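Local structure of acyl-CoA thioester hydrolase HI0827 (3BJK) at residues Asn30-Met42 against Met66-Cys80. The protein probably hydrolyses the thioester bond of a broad range of acyl-coenzyme A substrates, working as a hexameric hotdog-fold enzyme built as a trimer of dimers. The protein carries 1 engineered substitution. Numbering follows the deposited sequence.
Sequences NGDIFGGWIMSQM and MNFIKPISVGDVVCC. With EDO (1,2-ethanediol), chain U.
Ile38 and Ile72 meet methyl to methyl at the centre of the tight part of this contact, Ile38 CD1 to Ile72 CD1 at 3.6 Å. Ile72 is shared. Its CG1 arm, anti to the carbonyl carbon (chi1 -61°), carries CD1 to Ile38, while Ile72 CG2 lies 3.7 Å from Ile33 CG1. Beside this pair, Trp37 turns its ring edge to Ile72 CD1 and to Val78, with Trp37 CH2 4.1 Å from Val78 CB. Gln41 CG lies over one face of that ring. Further along the helix, the sulfurs Met39 SD and Met66 SD are 3.7 Å apart, with the two chains at about a right angle. Met39 CG lies in the plane of the Phe68 ring at its edge. Met39 SD is also at that edge, 5.3 Å from the ring centroid, a Met-aromatic contact. Met42 CE closes on Met66 SD.

One backbone bond crosses directly: Ile33 N to Ile72 O, 2.9 Å and nearly straight at 178°. Water 2 adds a bridge from Ile33 O to Ile72 N, so both backbone polar groups of Ile33 are tied to Ile72. The outer loop, at Gly31, Asp32, Pro71 and Val74, is looser and wetter. Water 1 joins Gly31 O to Val74 N, and an ethanediol, probably from the crystallisation liquor, donates through O2 to Gly31 O at 2.7 Å. Asp32 runs alongside exposed Pro71, with Asp32 CG 4.0 Å from Pro71 CB. On the helix side, water 3 links Gln41 NE2 to Val78 O.

The contact seats the start of the hotdog helix on its sheet, whose strand 58-68 pairs at Met66 and Asn67 with a strand of a second subunit. Isoleucine, valine, thioether and aromatic groups hold the helix by apolar contact. Between these segments the preceding loop adds one direct hydrogen bond, two bridging waters and the packing of Ile33.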
# COMPACT_ATOMS: atom_id res chain seq x y z
N ASN C 30 11.72 -8.83 -11.26
CA ASN C 30 11.71 -10.03 -12.09
C ASN C 30 10.32 -10.53 -12.37
O ASN C 30 10.13 -11.39 -13.21
CB ASN C 30 12.56 -11.17 -11.47
CG ASN C 30 13.05 -12.14 -12.53
OD1 ASN C 30 13.79 -11.75 -13.44
ND2 ASN C 30 12.62 -13.42 -12.44
N GLY C 31 9.33 -10.01 -11.65
CA GLY C 31 7.95 -10.47 -11.82
C GLY C 31 7.53 -11.51 -10.81
O GLY C 31 6.35 -11.80 -10.70
N ASP C 32 8.47 -12.02 -10.02
CA ASP C 32 8.15 -12.96 -8.94
C ASP C 32 7.69 -12.18 -7.73
O ASP C 32 7.90 -10.97 -7.65
CB ASP C 32 9.36 -13.79 -8.56
CG ASP C 32 9.90 -14.61 -9.71
OD1 ASP C 32 9.10 -15.25 -10.40
OD2 ASP C 32 11.12 -14.62 -9.89
N ILE C 33 7.09 -12.87 -6.77
CA ILE C 33 6.78 -12.21 -5.47
C ILE C 33 8.07 -11.75 -4.70
O ILE C 33 8.99 -12.50 -4.51
CB ILE C 33 5.82 -13.08 -4.59
CG1 ILE C 33 4.43 -13.23 -5.28
CG2 ILE C 33 5.68 -12.56 -3.17
CD1 ILE C 33 3.55 -11.94 -5.50
N PHE C 34 8.06 -10.48 -4.29
CA PHE C 34 9.13 -9.90 -3.43
C PHE C 34 9.41 -10.71 -2.12
O PHE C 34 8.51 -11.02 -1.37
CB PHE C 34 8.73 -8.42 -3.12
CG PHE C 34 9.64 -7.72 -2.18
CD1 PHE C 34 11.03 -7.80 -2.34
CD2 PHE C 34 9.12 -6.90 -1.17
CE1 PHE C 34 11.92 -7.11 -1.44
CE2 PHE C 34 9.98 -6.21 -0.30
CZ PHE C 34 11.41 -6.31 -0.44
N GLY C 35 10.67 -11.10 -1.90
CA GLY C 35 11.12 -11.80 -0.68
C GLY C 35 10.67 -11.14 0.61
O GLY C 35 10.34 -11.80 1.57
N GLY C 36 10.65 -9.81 0.61
CA GLY C 36 10.15 -9.01 1.74
C GLY C 36 8.71 -9.30 2.11
O GLY C 36 8.36 -9.34 3.29
N TRP C 37 7.87 -9.54 1.11
CA TRP C 37 6.48 -9.87 1.35
C TRP C 37 6.41 -11.26 1.99
O TRP C 37 5.63 -11.46 2.90
CB TRP C 37 5.66 -9.80 0.05
CG TRP C 37 4.19 -10.18 0.21
CD1 TRP C 37 3.17 -9.37 0.57
CD2 TRP C 37 3.61 -11.52 0.06
NE1 TRP C 37 1.99 -10.09 0.63
CE2 TRP C 37 2.22 -11.40 0.29
CE3 TRP C 37 4.13 -12.78 -0.27
CZ2 TRP C 37 1.34 -12.49 0.22
CZ3 TRP C 37 3.26 -13.86 -0.38
CH2 TRP C 37 1.86 -13.70 -0.13
N ILE C 38 7.21 -12.20 1.48
CA ILE C 38 7.24 -13.58 2.00
C ILE C 38 7.66 -13.56 3.49
O ILE C 38 7.01 -14.14 4.33
CB ILE C 38 8.19 -14.55 1.17
CG1 ILE C 38 7.80 -14.56 -0.31
CG2 ILE C 38 8.18 -15.97 1.78
CD1 ILE C 38 8.75 -15.33 -1.25
N MET C 39 8.75 -12.84 3.78
CA MET C 39 9.22 -12.67 5.17
C MET C 39 8.15 -12.11 6.11
O MET C 39 8.03 -12.60 7.27
CB MET C 39 10.45 -11.77 5.18
CG MET C 39 11.65 -12.39 4.47
SD MET C 39 13.22 -11.51 4.72
CE MET C 39 13.10 -10.21 3.64
N SER C 40 7.41 -11.10 5.64
CA SER C 40 6.31 -10.48 6.38
C SER C 40 5.20 -11.46 6.66
O SER C 40 4.69 -11.49 7.80
CB SER C 40 5.71 -9.30 5.62
OG SER C 40 6.65 -8.27 5.51
N GLN C 41 4.84 -12.28 5.65
CA GLN C 41 3.81 -13.34 5.83
C GLN C 41 4.27 -14.33 6.90
O GLN C 41 3.53 -14.67 7.81
CB GLN C 41 3.55 -14.10 4.50
CG GLN C 41 2.80 -13.32 3.51
CD GLN C 41 1.35 -13.04 3.92
OE1 GLN C 41 1.04 -11.91 4.12
NE2 GLN C 41 0.51 -14.07 4.10
N MET C 42 5.51 -14.79 6.82
CA MET C 42 6.09 -15.70 7.84
C MET C 42 6.07 -15.07 9.21
O MET C 42 5.67 -15.72 10.14
CB MET C 42 7.50 -16.13 7.48
CG MET C 42 7.58 -17.00 6.18
SD MET C 42 9.17 -17.80 5.93
CE MET C 42 10.15 -16.42 5.45
N MET C 66 16.60 -18.30 7.55
CA MET C 66 15.58 -18.37 6.53
C MET C 66 16.20 -18.89 5.25
O MET C 66 17.35 -18.59 4.94
CB MET C 66 14.97 -17.04 6.17
CG MET C 66 14.52 -16.23 7.23
SD MET C 66 13.73 -14.77 6.46
CE MET C 66 13.70 -13.69 7.90
N ASN C 67 15.41 -19.66 4.54
CA ASN C 67 15.83 -20.23 3.26
C ASN C 67 14.77 -19.94 2.23
O ASN C 67 13.60 -20.27 2.45
CB ASN C 67 16.07 -21.74 3.38
CG ASN C 67 17.20 -22.06 4.31
OD1 ASN C 67 18.35 -21.92 3.93
ND2 ASN C 67 16.88 -22.42 5.57
N PHE C 68 15.16 -19.28 1.13
CA PHE C 68 14.28 -19.01 0.01
C PHE C 68 14.55 -20.10 -0.97
O PHE C 68 15.61 -20.14 -1.59
CB PHE C 68 14.51 -17.61 -0.58
CG PHE C 68 14.29 -16.51 0.42
CD1 PHE C 68 13.01 -15.99 0.62
CD2 PHE C 68 15.36 -15.98 1.13
CE1 PHE C 68 12.78 -14.99 1.59
CE2 PHE C 68 15.14 -14.95 2.08
CZ PHE C 68 13.86 -14.50 2.31
N ILE C 69 13.62 -21.04 -1.09
CA ILE C 69 13.89 -22.28 -1.86
C ILE C 69 13.46 -22.20 -3.32
O ILE C 69 14.21 -22.57 -4.21
CB ILE C 69 13.22 -23.52 -1.16
CG1 ILE C 69 13.70 -23.61 0.29
CG2 ILE C 69 13.54 -24.77 -1.93
CD1 ILE C 69 12.71 -24.28 1.27
N LYS C 70 12.24 -21.70 -3.52
CA LYS C 70 11.61 -21.57 -4.82
C LYS C 70 10.89 -20.24 -4.86
O LYS C 70 10.43 -19.75 -3.83
CB LYS C 70 10.64 -22.76 -5.08
CG LYS C 70 11.31 -24.17 -5.13
CD LYS C 70 10.27 -25.30 -4.68
CE LYS C 70 10.83 -26.76 -4.25
NZ LYS C 70 10.51 -27.19 -2.75
N PRO C 71 10.79 -19.65 -6.05
CA PRO C 71 10.03 -18.42 -6.17
C PRO C 71 8.50 -18.60 -6.04
O PRO C 71 7.97 -19.68 -6.34
CB PRO C 71 10.40 -17.90 -7.55
CG PRO C 71 10.82 -19.06 -8.32
CD PRO C 71 11.37 -20.07 -7.34
N ILE C 72 7.81 -17.56 -5.63
CA ILE C 72 6.35 -17.53 -5.67
C ILE C 72 5.86 -16.72 -6.85
O ILE C 72 6.43 -15.70 -7.18
CB ILE C 72 5.74 -16.94 -4.33
CG1 ILE C 72 6.13 -17.78 -3.14
CG2 ILE C 72 4.21 -16.82 -4.43
CD1 ILE C 72 5.70 -17.24 -1.85
N SER C 73 4.80 -17.18 -7.50
CA SER C 73 4.23 -16.49 -8.65
C SER C 73 2.94 -15.77 -8.29
O SER C 73 2.18 -16.20 -7.43
CB SER C 73 3.93 -17.47 -9.77
OG SER C 73 5.14 -18.00 -10.27
N VAL C 74 2.66 -14.70 -9.01
CA VAL C 74 1.34 -14.06 -8.94
C VAL C 74 0.21 -15.08 -9.18
O VAL C 74 0.25 -15.85 -10.13
CB VAL C 74 1.23 -12.88 -9.96
CG1 VAL C 74 -0.18 -12.32 -10.00
CG2 VAL C 74 2.20 -11.79 -9.59
N GLY C 75 -0.81 -15.04 -8.34
CA GLY C 75 -1.93 -15.94 -8.52
C GLY C 75 -1.80 -17.28 -7.77
O GLY C 75 -2.79 -18.00 -7.70
N ASP C 76 -0.61 -17.59 -7.23
CA ASP C 76 -0.39 -18.78 -6.37
C ASP C 76 -1.17 -18.55 -5.06
O ASP C 76 -1.23 -17.46 -4.56
CB ASP C 76 1.11 -18.92 -5.96
CG ASP C 76 2.01 -19.49 -7.05
OD1 ASP C 76 1.53 -19.88 -8.14
OD2 ASP C 76 3.24 -19.50 -6.80
N VAL C 77 -1.74 -19.62 -4.51
CA VAL C 77 -2.26 -19.61 -3.15
C VAL C 77 -1.06 -19.85 -2.26
O VAL C 77 -0.26 -20.74 -2.55
CB VAL C 77 -3.30 -20.69 -2.95
CG1 VAL C 77 -3.71 -20.78 -1.48
CG2 VAL C 77 -4.50 -20.44 -3.84
N VAL C 78 -0.90 -19.02 -1.23
CA VAL C 78 0.25 -19.06 -0.34
C VAL C 78 -0.21 -19.35 1.11
O VAL C 78 -1.01 -18.59 1.66
CB VAL C 78 1.06 -17.76 -0.41
CG1 VAL C 78 2.31 -17.80 0.54
CG2 VAL C 78 1.49 -17.48 -1.87
N CYS C 79 0.28 -20.47 1.66
CA CYS C 79 0.02 -20.92 3.05
C CYS C 79 1.27 -20.89 3.88
O CYS C 79 2.34 -21.28 3.37
CB CYS C 79 -0.45 -22.37 3.07
SG CYS C 79 -1.93 -22.65 2.17
N CYS C 80 1.13 -20.54 5.17
CA CYS C 80 2.25 -20.57 6.14
C CYS C 80 1.87 -21.54 7.25
O CYS C 80 0.79 -21.44 7.79
CB CYS C 80 2.53 -19.20 6.74
SG CYS C 80 3.22 -17.99 5.57
C1 EDO U . 2.97 -9.15 -12.26
O1 EDO U . 1.63 -9.58 -12.57
C2 EDO U . 3.99 -9.89 -13.13
O2 EDO U . 4.51 -11.06 -12.49
O HOH W 1 4.48 -14.18 -11.11
O HOH W 2 9.27 -15.21 -4.99
O HOH W 3 0.38 -17.12 3.82